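PDB 4EVX: putative phage endolysin from Salmonella enterica subsp. enterica serovar Typhimurium, which probably hydrolyses the beta-1,4 linkages between N-acetylmuramic acid and N-acetylglucosamine in bacterial peptidoglycan, as a lysozyme of glycosyl hydrolase family 24. Local coordinates for residues Leu77-Arg80 and Phe81-Glu84; Ile87-Met90 and Phe91-Gly94. All coordinates share one frame; numbering follows the deposited sequence.

Contact 1 of 2, residues Leu77-Arg80 and Phe81-Glu84; sequences LNDR and FQRE
Asp79 is the N-cap of helix 80-94, and its carboxylate meets Phe81 and Gln82 of the first turn. Its CG lies anti to the backbone N (chi1 176°), which carries OD1 forward to these backbone N-H groups. OD1 accepts from Gln82 N at 3.2 Å, a fairly straight bond from above the carboxylate plane. A second bond to OD1, from Phe81 N, is weak. The first i to i+4 bond of the helix runs from Arg83 N to Asp79 O at 3.1 Å.

The tight side gathers round Asp79 and Leu77. The Gln82 amide stacks on the Asp79 carboxylate, planes 24° apart. Both groups have stronger partners in the second subunit: Arg97 of that chain pairs with Asp79 OD2, and Gln82 NE2 is hydrogen-bonded to Ser92 O of that chain. Leu77 CD1 comes within 3.0 Å of Gln82 OE1, and Leu77 CD2 lies 3.9 Å from Arg83 CG. The Arg83 chain bends at CD (chi3 85°). This brings NH2 to Leu77 O at 2.7 Å in a weak bond, while NE forms a salt bridge with Asp67 of helix 52-73.

The looser side belongs to exposed Arg80. Glu84 OE1 is hydrogen-bonded to Ser8 OG. Arg80 NH2 stays 4.4 Å from Glu84 OE2, beyond a salt bridge. A water joins them, accepting from Arg80 NH2 at 3.0 Å and donating to Glu84 OE2 at 2.6 Å.

Contact 2 of 2, residues Ile87-Met90 and Phe91-Gly94; sequences IALM and FSIG
Ser92 reaches back one turn to Leu89, and its hydroxyl supplies the side-chain hydrogen bond of this contact. OG donates to Leu89 O at 2.8 Å. Its first torsion (chi1 69°) sets OG between the backbone N and the carbonyl carbon, turned toward the preceding turn. The same Leu89 O also accepts from Ile93 N at 3.0 Å. Two donors therefore grip one buried carbonyl oxygen, the hydroxyl at a C=O...O angle of 121° and the amide much closer to the C=O axis. Ser92 OG also bonds to Thr85 OG1 of the second subunit.

The backbone bonds follow the i to i+4 pattern of an alpha-helix, here the C-terminal half of helix 80-94. Phe91 N bonds to Ile87 O and Ser92 N to Ala88 O, both at 2.9 Å. Gly94 N bonds to Met90 O at 2.7 Å.

The apolar contact joins Leu89 and Ile93. Their side chains cross at a slant, with Leu89 CD1 3.8 Å from Ile93 CD1. Leu86 of the third subunit packs on Leu89, and Leu74 of that subunit on Ile93. Within the chain, Ile87 rests on Leu63 and Leu70 of helix 52-73, and Phe91 on Leu59; Phe91 also touches Phe81 of the second subunit.

Contact 1 and contact 2 come in series along the chain and both use helix 80-94, with centres about 14 Å apart. Contact 1 comes first in the chain and joins the loop after helix 52-73 to the start of the helix. Contact 2 follows in its second half. Contact 1 is about 18 Å from the centre of the chain and contact 2 about 8 Å, so the helix runs inward from the periphery. Both contacts also meet the second and third subunits. Residues of contact 1 pair with the contact 2 region of the second subunit. This one helix thus serves both the fold of its own chain and the four-chain assembly.

Contact 1 of 2, residues Leu77-Arg80 and Phe81-Glu84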
loop_
_atom_site.group_PDB
_atom_site.type_symbol
_atom_site.label_atom_id
_atom_site.label_comp_id
_atom_site.label_asym_id
_atom_site.label_seq_id
_atom_site.Cartn_x
_atom_site.Cartn_y
_atom_site.Cartn_z
ATOM N N LEU A 77 9.136 8.393 8.573
ATOM C CA LEU A 77 7.825 7.941 8.937
ATOM C C LEU A 77 7.822 7.616 10.412
ATOM O O LEU A 77 8.384 6.593 10.834
ATOM C CB LEU A 77 7.399 6.743 8.133
ATOM C CG LEU A 77 6.027 6.194 8.443
ATOM C CD1 LEU A 77 4.960 7.158 8.096
ATOM C CD2 LEU A 77 5.797 4.929 7.730
ATOM N N ASN A 78 7.161 8.463 11.183
ATOM C CA ASN A 78 7.041 8.276 12.614
ATOM C C ASN A 78 5.633 7.817 13.050
ATOM O O ASN A 78 5.525 7.380 14.195
ATOM C CB ASN A 78 7.420 9.565 13.365
ATOM C CG ASN A 78 8.874 9.959 13.290
ATOM O OD1 ASN A 78 9.194 11.159 13.259
ATOM N ND2 ASN A 78 9.801 8.999 13.396
ATOM N N ASP A 79 4.589 7.870 12.180
ATOM C CA ASP A 79 3.219 7.521 12.585
ATOM C C ASP A 79 3.159 6.009 12.748
ATOM O O ASP A 79 3.255 5.307 11.749
ATOM C CB ASP A 79 2.219 8.063 11.539
ATOM C CG ASP A 79 0.755 7.720 11.718
ATOM O OD1 ASP A 79 0.463 6.746 12.393
ATOM O OD2 ASP A 79 -0.117 8.472 11.179
ATOM N N ARG A 80 3.050 5.503 13.995
ATOM C CA ARG A 80 3.063 4.069 14.239
ATOM C C ARG A 80 1.895 3.353 13.589
ATOM O O ARG A 80 2.004 2.166 13.288
ATOM C CB ARG A 80 3.134 3.733 15.736
ATOM C CG ARG A 80 4.501 4.135 16.300
ATOM C CD ARG A 80 4.618 3.843 17.773
ATOM N NE ARG A 80 4.434 2.418 18.049
ATOM C CZ ARG A 80 4.115 1.891 19.230
ATOM N NH1 ARG A 80 3.952 2.671 20.297
ATOM N NH2 ARG A 80 3.926 0.582 19.350
ATOM N N PHE A 81 0.779 4.038 13.391
ATOM C CA PHE A 81 -0.351 3.420 12.699
ATOM C C PHE A 81 0.018 3.087 11.265
ATOM O O PHE A 81 -0.250 1.966 10.776
ATOM C CB PHE A 81 -1.562 4.366 12.753
ATOM C CG PHE A 81 -2.895 3.896 12.181
ATOM C CD1 PHE A 81 -3.185 2.536 12.022
ATOM C CD2 PHE A 81 -3.914 4.798 11.957
ATOM C CE1 PHE A 81 -4.413 2.130 11.493
ATOM C CE2 PHE A 81 -5.151 4.387 11.493
ATOM C CZ PHE A 81 -5.400 3.047 11.276
ATOM N N GLN A 82 0.589 4.064 10.587
ATOM C CA GLN A 82 1.023 3.839 9.197
ATOM C C GLN A 82 2.150 2.776 9.137
ATOM O O GLN A 82 2.134 1.962 8.219
ATOM C CB GLN A 82 1.481 5.119 8.579
ATOM C CG GLN A 82 0.344 6.137 8.321
ATOM C CD GLN A 82 0.827 7.483 7.861
ATOM O OE1 GLN A 82 2.027 7.747 7.698
ATOM N NE2 GLN A 82 -0.060 8.448 7.858
ATOM N N ARG A 83 3.095 2.716 10.101
ATOM C CA ARG A 83 4.076 1.643 10.118
ATOM C C ARG A 83 3.382 0.272 10.247
ATOM O O ARG A 83 3.659 -0.673 9.507
ATOM C CB ARG A 83 5.075 1.823 11.281
ATOM C CG ARG A 83 5.934 3.078 11.170
ATOM C CD ARG A 83 6.707 3.270 12.478
ATOM N NE ARG A 83 7.929 2.489 12.474
ATOM C CZ ARG A 83 9.041 2.851 11.849
ATOM N NH1 ARG A 83 10.100 2.071 11.875
ATOM N NH2 ARG A 83 9.099 4.001 11.180
ATOM N N GLU A 84 2.442 0.152 11.182
ATOM C CA GLU A 84 1.766 -1.115 11.402
ATOM C C GLU A 84 0.925 -1.503 10.173
ATOM O O GLU A 84 0.874 -2.713 9.816
ATOM C CB GLU A 84 0.935 -1.101 12.672
ATOM C CG GLU A 84 1.794 -1.126 13.900
ATOM C CD GLU A 84 1.137 -1.509 15.207
ATOM O OE1 GLU A 84 -0.103 -1.675 15.236
ATOM O OE2 GLU A 84 1.886 -1.654 16.212
HETATM O O HOH W 1 4.152 -0.428 16.510
#

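Contact 2 of 2, residues Ile87-Met90 and Phe91-Gly94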
loop_
_atom_site.group_PDB
_atom_site.type_symbol
_atom_site.label_atom_id
_atom_site.label_comp_id
_atom_site.label_asym_id
_atom_site.label_seq_id
_atom_site.Cartn_x
_atom_site.Cartn_y
_atom_site.Cartn_z
ATOM N N ILE A 87 3.270 -2.756 7.430
ATOM C CA ILE A 87 3.731 -4.080 7.800
ATOM C C ILE A 87 2.628 -5.135 7.588
ATOM O O ILE A 87 2.919 -6.200 7.032
ATOM C CB ILE A 87 4.254 -4.061 9.234
ATOM C CG1 ILE A 87 5.525 -3.184 9.252
ATOM C CG2 ILE A 87 4.533 -5.482 9.732
ATOM C CD1 ILE A 87 6.015 -2.943 10.536
ATOM N N ALA A 88 1.371 -4.869 7.992
ATOM C CA ALA A 88 0.311 -5.840 7.792
ATOM C C ALA A 88 0.082 -6.041 6.301
ATOM O O ALA A 88 -0.114 -7.164 5.828
ATOM C CB ALA A 88 -0.950 -5.360 8.458
ATOM N N LEU A 89 0.096 -4.964 5.523
ATOM C CA LEU A 89 -0.044 -5.081 4.066
ATOM C C LEU A 89 1.040 -5.973 3.462
ATOM O O LEU A 89 0.741 -6.902 2.703
ATOM C CB LEU A 89 -0.013 -3.706 3.401
ATOM C CG LEU A 89 -0.055 -3.745 1.852
ATOM C CD1 LEU A 89 -1.422 -4.233 1.333
ATOM C CD2 LEU A 89 0.281 -2.401 1.234
HETATM N N MSE A 90 2.299 -5.674 3.793
HETATM C CA MSE A 90 3.378 -6.529 3.254
HETATM C C MSE A 90 3.183 -7.999 3.694
HETATM O O MSE A 90 3.402 -8.937 2.905
HETATM C CB MSE A 90 4.726 -5.983 3.686
HETATM C CG MSE A 90 5.110 -4.730 2.981
HETATM SE SE MSE A 90 6.911 -4.183 3.446
HETATM C CE MSE A 90 6.541 -3.569 5.027
ATOM N N PHE A 91 2.766 -8.219 4.964
ATOM C CA PHE A 91 2.570 -9.572 5.479
ATOM C C PHE A 91 1.508 -10.289 4.631
ATOM O O PHE A 91 1.715 -11.429 4.199
ATOM C CB PHE A 91 2.150 -9.506 6.964
ATOM C CG PHE A 91 2.239 -10.807 7.673
ATOM C CD1 PHE A 91 3.352 -11.119 8.447
ATOM C CD2 PHE A 91 1.324 -11.805 7.417
ATOM C CE1 PHE A 91 3.520 -12.388 8.977
ATOM C CE2 PHE A 91 1.442 -13.042 8.027
ATOM C CZ PHE A 91 2.553 -13.334 8.784
ATOM N N SER A 92 0.409 -9.583 4.281
ATOM C CA SER A 92 -0.638 -10.204 3.489
ATOM C C SER A 92 -0.259 -10.475 2.052
ATOM O O SER A 92 -0.759 -11.439 1.469
ATOM C CB SER A 92 -1.907 -9.362 3.536
ATOM O OG SER A 92 -1.806 -8.129 2.856
ATOM N N ILE A 93 0.574 -9.637 1.471
ATOM C CA ILE A 93 1.065 -9.830 0.093
ATOM C C ILE A 93 2.196 -10.879 0.046
ATOM O O ILE A 93 2.344 -11.608 -0.950
ATOM C CB ILE A 93 1.584 -8.453 -0.458
ATOM C CG1 ILE A 93 0.441 -7.472 -0.692
ATOM C CG2 ILE A 93 2.375 -8.624 -1.751
ATOM C CD1 ILE A 93 0.929 -6.040 -1.083
ATOM N N GLY A 94 3.025 -10.898 1.073
ATOM C CA GLY A 94 4.245 -11.685 1.095
ATOM C C GLY A 94 4.177 -13.109 1.521
ATOM O O GLY A 94 5.210 -13.775 1.502
#